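Local structure of PA1221 (Pseudomonas aeruginosa, 4DG8) at residues T312-T315 and T316-C320; L346-E349 and H350-I354; V322-D325 and D326-E329. The protein combines an AMP-binding domain of the ANL superfamily with a phosphopantetheine attachment region, and binds adenosine monophosphate in the crystal. All blocks are in the same frame, centred on the assembly; numbering follows the deposited sequence.

Contact 1 (T312-T315 and T316-C320); sequences TENT and TFTCC. With AMP (adenosine monophosphate), chain B.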
loop_
_atom_site.group_PDB
_atom_site.type_symbol
_atom_site.label_atom_id
_atom_site.label_comp_id
_atom_site.label_asym_id
_atom_site.label_seq_id
_atom_site.Cartn_x
_atom_site.Cartn_y
_atom_site.Cartn_z
ATOM N N THR A 312 -1.542 -0.200 -6.990
ATOM C CA THR A 312 -1.856 -1.416 -6.236
ATOM C C THR A 312 -2.180 -2.599 -7.167
ATOM O O THR A 312 -1.864 -3.753 -6.859
ATOM C CB THR A 312 -3.018 -1.136 -5.242
ATOM O OG1 THR A 312 -2.634 -0.079 -4.346
ATOM C CG2 THR A 312 -3.406 -2.391 -4.443
ATOM N N GLU A 313 -2.804 -2.299 -8.308
ATOM C CA GLU A 313 -3.127 -3.288 -9.338
ATOM C C GLU A 313 -1.897 -4.032 -9.889
ATOM O O GLU A 313 -2.024 -5.076 -10.557
ATOM C CB GLU A 313 -3.856 -2.600 -10.510
ATOM C CG GLU A 313 -5.269 -2.097 -10.206
ATOM C CD GLU A 313 -5.295 -0.743 -9.475
ATOM O OE1 GLU A 313 -4.229 -0.262 -8.998
ATOM O OE2 GLU A 313 -6.401 -0.158 -9.397
ATOM N N ASN A 314 -0.729 -3.417 -9.740
ATOM C CA ASN A 314 0.561 -4.045 -10.060
ATOM C C ASN A 314 1.389 -4.460 -8.839
ATOM O O ASN A 314 2.618 -4.526 -8.907
ATOM C CB ASN A 314 1.339 -3.331 -11.173
ATOM C CG ASN A 314 2.441 -4.215 -11.803
ATOM O OD1 ASN A 314 2.304 -5.439 -11.928
ATOM N ND2 ASN A 314 3.545 -3.581 -12.193
ATOM N N THR A 315 0.724 -4.557 -7.692
ATOM C CA THR A 315 1.350 -5.090 -6.480
ATOM C C THR A 315 2.542 -4.271 -5.964
ATOM O O THR A 315 3.695 -4.646 -6.202
ATOM C CB THR A 315 1.743 -6.593 -6.625
ATOM O OG1 THR A 315 0.664 -7.318 -7.237
ATOM C CG2 THR A 315 2.070 -7.221 -5.230
ATOM N N THR A 316 2.263 -3.164 -5.258
ATOM C CA THR A 316 3.349 -2.359 -4.679
ATOM C C THR A 316 4.158 -1.519 -5.672
ATOM O O THR A 316 3.929 -0.307 -5.766
ATOM C CB THR A 316 4.236 -3.180 -3.735
ATOM O OG1 THR A 316 3.397 -3.908 -2.828
ATOM C CG2 THR A 316 5.169 -2.261 -2.936
ATOM N N PHE A 317 5.240 -2.063 -6.203
ATOM C CA PHE A 317 6.072 -1.315 -7.139
ATOM C C PHE A 317 5.931 -1.783 -8.581
ATOM O O PHE A 317 5.744 -2.962 -8.865
ATOM C CB PHE A 317 7.553 -1.438 -6.759
ATOM C CG PHE A 317 7.910 -0.785 -5.467
ATOM C CD1 PHE A 317 7.194 0.312 -5.005
ATOM C CD2 PHE A 317 9.002 -1.245 -4.722
ATOM C CE1 PHE A 317 7.545 0.929 -3.810
ATOM C CE2 PHE A 317 9.345 -0.637 -3.531
ATOM C CZ PHE A 317 8.609 0.443 -3.068
ATOM N N THR A 318 6.077 -0.825 -9.482
ATOM C CA THR A 318 6.115 -1.059 -10.913
ATOM C C THR A 318 7.516 -0.677 -11.391
ATOM O O THR A 318 8.191 -1.464 -12.044
ATOM C CB THR A 318 5.000 -0.295 -11.649
ATOM O OG1 THR A 318 3.732 -0.835 -11.246
ATOM C CG2 THR A 318 5.140 -0.460 -13.142
ATOM N N CYS A 319 7.919 0.561 -11.119
ATOM C CA CYS A 319 9.300 0.975 -11.352
ATOM C C CYS A 319 9.989 1.421 -10.062
ATOM O O CYS A 319 9.349 1.963 -9.163
ATOM C CB CYS A 319 9.354 2.121 -12.361
ATOM S SG CYS A 319 8.546 1.780 -13.931
ATOM N N CYS A 320 11.296 1.186 -9.976
ATOM C CA CYS A 320 12.109 1.795 -8.931
ATOM C C CYS A 320 13.345 2.421 -9.531
ATOM O O CYS A 320 13.798 2.026 -10.611
ATOM C CB CYS A 320 12.537 0.784 -7.875
ATOM S SG CYS A 320 11.176 0.121 -6.941
HETATM P P AMP B . -1.379 3.218 -4.563
HETATM O O1P AMP B . -2.279 3.554 -3.393
HETATM O O2P AMP B . -0.010 2.615 -4.277
HETATM O O3P AMP B . -2.180 2.309 -5.477
HETATM O "O5'" AMP B . -1.204 4.501 -5.484
HETATM C "C5'" AMP B . -0.619 4.390 -6.767
HETATM C "C4'" AMP B . -0.498 5.730 -7.439
HETATM O "O4'" AMP B . 0.271 6.638 -6.606
HETATM C "C3'" AMP B . 0.234 5.734 -8.769
HETATM O "O3'" AMP B . -0.591 5.316 -9.851
HETATM C "C2'" AMP B . 0.715 7.174 -8.878
HETATM O "O2'" AMP B . -0.349 8.024 -9.291
HETATM C "C1'" AMP B . 1.054 7.493 -7.419
HETATM N N9 AMP B . 2.484 7.250 -7.115
HETATM C C8 AMP B . 2.958 6.161 -6.463
HETATM N N7 AMP B . 4.306 6.207 -6.328
HETATM C C5 AMP B . 4.736 7.338 -6.908
HETATM C C6 AMP B . 6.053 7.997 -7.121
HETATM N N6 AMP B . 7.193 7.434 -6.681
HETATM N N1 AMP B . 6.075 9.187 -7.769
HETATM C C2 AMP B . 4.929 9.751 -8.207
HETATM N N3 AMP B . 3.705 9.209 -8.046
HETATM C C4 AMP B . 3.532 8.026 -7.417
HETATM O O HOH W 1 2.896 -1.545 -8.702
#
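Asn314 and Thr318 meet with their side chains at about a right angle, CB of Asn314 lying 3.5 Å from OG1 of Thr318. Beside this meeting the two arms of the bend stand wider apart, the backbone O of Asn314 being 4.5 Å from Thr318 OG1, and a single water bridges them. It lies 2.8 Å from Thr318 OG1 and donates a weak hydrogen bond of 3.0 Å to the backbone O of Asn314, an oxygen that also accepts from Arg191. The same arginine reaches the O of Thr315 through its other terminal nitrogen, so its guanidinium spans two successive carbonyls.

The bend follows the YGPTE sequence well known in ANL proteins, with Thr312 as its threonine. Thr312 begins a short 3-10 turn, closed by the bond from Thr315 N to Thr312 O (2.8 Å). Its OG1 is anti to the carbonyl carbon (chi1 -59°) and thus beside the backbone N, which allows both to address one phosphate oxygen. OG1 donates to O3P of adenosine monophosphate at 2.7 Å, while N of Thr312 gives a weaker, bent bond to O3P. Glu313 forms a salt bridge with Arg428 and a hydrogen bond with Tyr374. After the bend, Thr318 and Cys319 both face Tyr309, a classic beta bulge that leads the chain into strand 319-322.

The tight part is the corner itself. Thr315 and Thr316 both have positive phi, and the reversal is fastened from outside: OG1 of Thr315 is hydrogen-bonded to the O of Gly369, and N of Thr316 to OD1 of Asp216. Thr316 then lays its CG2 over one face of the Phe317 ring, 3.8 Å above the plane and displaced toward the rim.

Contact 2 (L346-E349 and H350-I354); sequences LLDE and HGQEI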
loop_
_atom_site.group_PDB
_atom_site.type_symbol
_atom_site.label_atom_id
_atom_site.label_comp_id
_atom_site.label_asym_id
_atom_site.label_seq_id
_atom_site.Cartn_x
_atom_site.Cartn_y
_atom_site.Cartn_z
ATOM N N LEU A 346 5.401 2.709 -22.560
ATOM C CA LEU A 346 4.809 4.027 -22.521
ATOM C C LEU A 346 4.001 4.175 -23.816
ATOM O O LEU A 346 4.567 4.092 -24.902
ATOM C CB LEU A 346 5.939 5.059 -22.472
ATOM C CG LEU A 346 5.627 6.459 -21.950
ATOM C CD1 LEU A 346 5.191 6.398 -20.480
ATOM C CD2 LEU A 346 6.844 7.352 -22.140
ATOM N N LEU A 347 2.686 4.374 -23.703
ATOM C CA LEU A 347 1.795 4.394 -24.876
ATOM C C LEU A 347 1.196 5.759 -25.218
ATOM O O LEU A 347 0.716 6.467 -24.337
ATOM C CB LEU A 347 0.659 3.389 -24.704
ATOM C CG LEU A 347 1.059 1.921 -24.645
ATOM C CD1 LEU A 347 -0.187 1.053 -24.737
ATOM C CD2 LEU A 347 2.034 1.574 -25.760
ATOM N N ASP A 348 1.196 6.117 -26.502
ATOM C CA ASP A 348 0.654 7.416 -26.920
ATOM C C ASP A 348 -0.868 7.429 -27.056
ATOM O O ASP A 348 -1.544 6.453 -26.729
ATOM C CB ASP A 348 1.323 7.936 -28.206
ATOM C CG ASP A 348 1.041 7.065 -29.427
ATOM O OD1 ASP A 348 -0.038 6.432 -29.504
ATOM O OD2 ASP A 348 1.908 7.026 -30.327
ATOM N N GLU A 349 -1.395 8.554 -27.525
ATOM C CA GLU A 349 -2.826 8.716 -27.749
ATOM C C GLU A 349 -3.389 7.618 -28.658
ATOM O O GLU A 349 -4.532 7.190 -28.494
ATOM C CB GLU A 349 -3.091 10.090 -28.365
ATOM C CG GLU A 349 -1.831 10.744 -28.920
ATOM C CD GLU A 349 -2.105 11.635 -30.115
ATOM O OE1 GLU A 349 -3.292 11.905 -30.406
ATOM O OE2 GLU A 349 -1.127 12.061 -30.770
ATOM N N HIS A 350 -2.576 7.159 -29.605
ATOM C CA HIS A 350 -3.016 6.186 -30.601
ATOM C C HIS A 350 -2.812 4.741 -30.141
ATOM O O HIS A 350 -3.077 3.793 -30.888
ATOM C CB HIS A 350 -2.293 6.426 -31.928
ATOM C CG HIS A 350 -2.501 7.798 -32.491
ATOM N ND1 HIS A 350 -3.733 8.251 -32.911
ATOM C CD2 HIS A 350 -1.631 8.812 -32.710
ATOM C CE1 HIS A 350 -3.614 9.489 -33.360
ATOM N NE2 HIS A 350 -2.349 9.852 -33.251
ATOM N N GLY A 351 -2.340 4.578 -28.909
ATOM C CA GLY A 351 -2.073 3.258 -28.369
ATOM C C GLY A 351 -0.783 2.682 -28.921
ATOM O O GLY A 351 -0.577 1.470 -28.912
ATOM N N GLN A 352 0.088 3.559 -29.409
ATOM C CA GLN A 352 1.372 3.137 -29.954
ATOM C C GLN A 352 2.494 3.375 -28.955
ATOM O O GLN A 352 2.511 4.378 -28.240
ATOM C CB GLN A 352 1.678 3.860 -31.271
ATOM C CG GLN A 352 0.670 3.585 -32.375
ATOM C CD GLN A 352 0.500 2.099 -32.645
ATOM O OE1 GLN A 352 -0.585 1.537 -32.457
ATOM N NE2 GLN A 352 1.578 1.452 -33.085
ATOM N N GLU A 353 3.432 2.436 -28.928
ATOM C CA GLU A 353 4.595 2.491 -28.061
ATOM C C GLU A 353 5.412 3.755 -28.332
ATOM O O GLU A 353 5.718 4.074 -29.479
ATOM C CB GLU A 353 5.442 1.235 -28.299
ATOM C CG GLU A 353 6.558 0.973 -27.298
ATOM C CD GLU A 353 7.212 -0.389 -27.514
ATOM O OE1 GLU A 353 6.480 -1.372 -27.780
ATOM O OE2 GLU A 353 8.456 -0.475 -27.428
ATOM N N ILE A 354 5.756 4.478 -27.274
ATOM C CA ILE A 354 6.642 5.624 -27.400
ATOM C C ILE A 354 8.061 5.120 -27.204
ATOM O O ILE A 354 8.420 4.639 -26.127
ATOM C CB ILE A 354 6.309 6.710 -26.350
ATOM C CG1 ILE A 354 4.912 7.279 -26.609
ATOM C CG2 ILE A 354 7.356 7.828 -26.358
ATOM C CD1 ILE A 354 4.457 8.267 -25.562
HETATM O O HOH W 2 7.741 2.155 -24.283
#
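Asp348 turns its carboxylate back over the turn that it begins and takes two backbone N-H groups on one oxygen. With CG between its own N and carbonyl carbon (chi1 65°), OD1 is placed to receive Gln352 N, which donates to it at 2.9 Å from above the carboxylate plane. The bond from His350 N to OD1 is shorter but strongly bent and weak, consistent with an Asx turn. A type I turn runs from Asp348 to Gly351, whose N donates to Asp348 O. Gly351 has positive phi, and Asp348 N donates almost straight to Gln352 O (2.8 Å), as in hairpins with a type I turn and G1 bulge.

His350 sits at the exposed tip. Its CB approaches Asp348 OD1 to 3.3 Å, and its ring runs alongside the Glu349 side chain, with Glu349 OE1 over one ring face and the carboxylate and ring planes 35° apart.

Ile354 holds the buried end. Its N donates to Leu346 O at 2.7 Å, its CG1 packs 4.0 Å from Asp348 CB, and its CD1 lies 4.2 Å from Leu346 CG. A water bridges Leu346 N and Ile354 O, standing in for the second direct bond of this pair.

Asp348 OD2 forms a salt bridge with Arg359. With OD1 engaged by backbone N-H groups and OD2 facing a guanidinium, the carboxylate is probably ionised and fixed in its rotation.

Contact 3 (V322-D325 and D326-E329); sequences VVTD and DDLE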
loop_
_atom_site.group_PDB
_atom_site.type_symbol
_atom_site.label_atom_id
_atom_site.label_comp_id
_atom_site.label_asym_id
_atom_site.label_seq_id
_atom_site.Cartn_x
_atom_site.Cartn_y
_atom_site.Cartn_z
ATOM N N VAL A 322 17.248 3.804 -8.106
ATOM C CA VAL A 322 18.203 4.086 -7.051
ATOM C C VAL A 322 18.736 5.498 -7.285
ATOM O O VAL A 322 19.285 5.800 -8.344
ATOM C CB VAL A 322 19.336 3.043 -7.018
ATOM C CG1 VAL A 322 20.481 3.531 -6.149
ATOM C CG2 VAL A 322 18.803 1.699 -6.512
ATOM N N VAL A 323 18.534 6.376 -6.306
ATOM C CA VAL A 323 18.852 7.785 -6.489
ATOM C C VAL A 323 20.349 8.037 -6.577
ATOM O O VAL A 323 21.095 7.582 -5.716
ATOM C CB VAL A 323 18.261 8.654 -5.359
ATOM C CG1 VAL A 323 18.732 10.117 -5.533
ATOM C CG2 VAL A 323 16.749 8.558 -5.364
ATOM N N THR A 324 20.795 8.747 -7.615
ATOM C CA THR A 324 22.214 9.065 -7.725
ATOM C C THR A 324 22.561 10.502 -7.383
ATOM O O THR A 324 21.693 11.365 -7.215
ATOM C CB THR A 324 22.773 8.848 -9.155
ATOM O OG1 THR A 324 22.044 9.663 -10.092
ATOM C CG2 THR A 324 22.707 7.389 -9.548
ATOM N N ASP A 325 23.861 10.750 -7.361
ATOM C CA ASP A 325 24.402 12.079 -7.147
ATOM C C ASP A 325 23.885 13.075 -8.194
ATOM O O ASP A 325 23.471 14.183 -7.861
ATOM C CB ASP A 325 25.929 12.022 -7.188
ATOM C CG ASP A 325 26.551 13.360 -6.909
ATOM O OD1 ASP A 325 26.236 13.931 -5.841
ATOM O OD2 ASP A 325 27.319 13.855 -7.769
ATOM N N ASP A 326 23.911 12.672 -9.460
ATOM C CA ASP A 326 23.426 13.518 -10.541
ATOM C C ASP A 326 21.946 13.846 -10.429
ATOM O O ASP A 326 21.512 14.951 -10.784
ATOM C CB ASP A 326 23.666 12.829 -11.873
ATOM C CG ASP A 326 24.739 13.493 -12.662
ATOM O OD1 ASP A 326 25.531 14.236 -12.049
ATOM O OD2 ASP A 326 24.789 13.280 -13.890
ATOM N N ASP A 327 21.165 12.877 -9.963
ATOM C CA ASP A 327 19.718 13.062 -9.843
ATOM C C ASP A 327 19.375 14.283 -9.011
ATOM O O ASP A 327 18.314 14.873 -9.189
ATOM C CB ASP A 327 19.046 11.816 -9.254
ATOM C CG ASP A 327 19.172 10.608 -10.161
ATOM O OD1 ASP A 327 19.320 10.820 -11.396
ATOM O OD2 ASP A 327 19.125 9.463 -9.642
ATOM N N LEU A 328 20.276 14.657 -8.106
ATOM C CA LEU A 328 19.991 15.742 -7.172
ATOM C C LEU A 328 20.009 17.091 -7.869
ATOM O O LEU A 328 19.648 18.114 -7.275
ATOM C CB LEU A 328 20.988 15.737 -6.021
ATOM C CG LEU A 328 21.070 14.436 -5.231
ATOM C CD1 LEU A 328 22.141 14.576 -4.171
ATOM C CD2 LEU A 328 19.726 14.074 -4.612
ATOM N N GLU A 329 20.430 17.088 -9.131
ATOM C CA GLU A 329 20.455 18.303 -9.926
ATOM C C GLU A 329 19.223 18.458 -10.815
ATOM O O GLU A 329 19.118 19.442 -11.535
ATOM C CB GLU A 329 21.704 18.335 -10.807
ATOM C CG GLU A 329 22.996 18.256 -10.042
ATOM C CD GLU A 329 23.086 19.317 -8.963
ATOM O OE1 GLU A 329 22.841 20.509 -9.266
ATOM O OE2 GLU A 329 23.388 18.952 -7.809
HETATM O O HOH W 3 24.530 16.888 -7.058
#
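Thr324 and Asp327 bond to each other reciprocally, side chain to backbone, in the pattern of a capping box at the start of the short 3-10 segment 326-329. This segment lies in the loop that follows strand 319-322.

Asp326, the first residue, is exposed. Its CB comes 4.0 Å from Thr324 OG1, and its O accepts the N of Glu329 one turn later.

Asp327 carries the contact. Its N gives a weak hydrogen bond of 3.3 Å to Thr324 OG1; a chi1 of 59° sets that hydroxyl between the N and carbonyl carbon of its own residue, from where it reaches the N-H of Asp327. In return Thr324 N donates to Asp327 OD2 at 2.7 Å, nearly straight (174°) and from above the carboxylate plane. The same OD2 also accepts from NE2 of His321, and OD1 forms a salt bridge with Arg411. The carboxylate is buried, and the partners on both oxygens satisfy it and fix its rotation.

Leu328 points back toward the preceding residues. Its N donates to Asp325 O at 3.2 Å, arriving above the carbonyl plane, while its CD2 rests 4.2 Å from Val323 CG1. These two apolar side chains both lie against Val293 and Leu297 of helix 290-299, anchoring the loop to that helix.

The Glu329 side chain is bent at chi2, and its OE2 makes a salt bridge with Arg294 of the same helix. A water near this carboxylate donates a hydrogen bond of 3.0 Å to Asp325 O.

How the contacts relate
The three contacts follow one another along the chain in the order 1, 3, 2. Strand 319-322 joins contact 1 to contact 3, their centres about 22 Å apart; His321 stands between their segments and bonds to Asp327 of contact 3. Contact 2 lies about 20 Å from contact 1 and about 28 Å from contact 3, between centres, touching neither. Contact 1 is nevertheless tied to the strand that leads into contact 2, for Thr318 packs on Thr342 and Val344. Of the three, contact 1 alone bonds to adenosine monophosphate, through Thr312. The side chains of Val323 in contact 3 and Leu346 in contact 2 remain about 10 Å and 12 Å from the nucleotide.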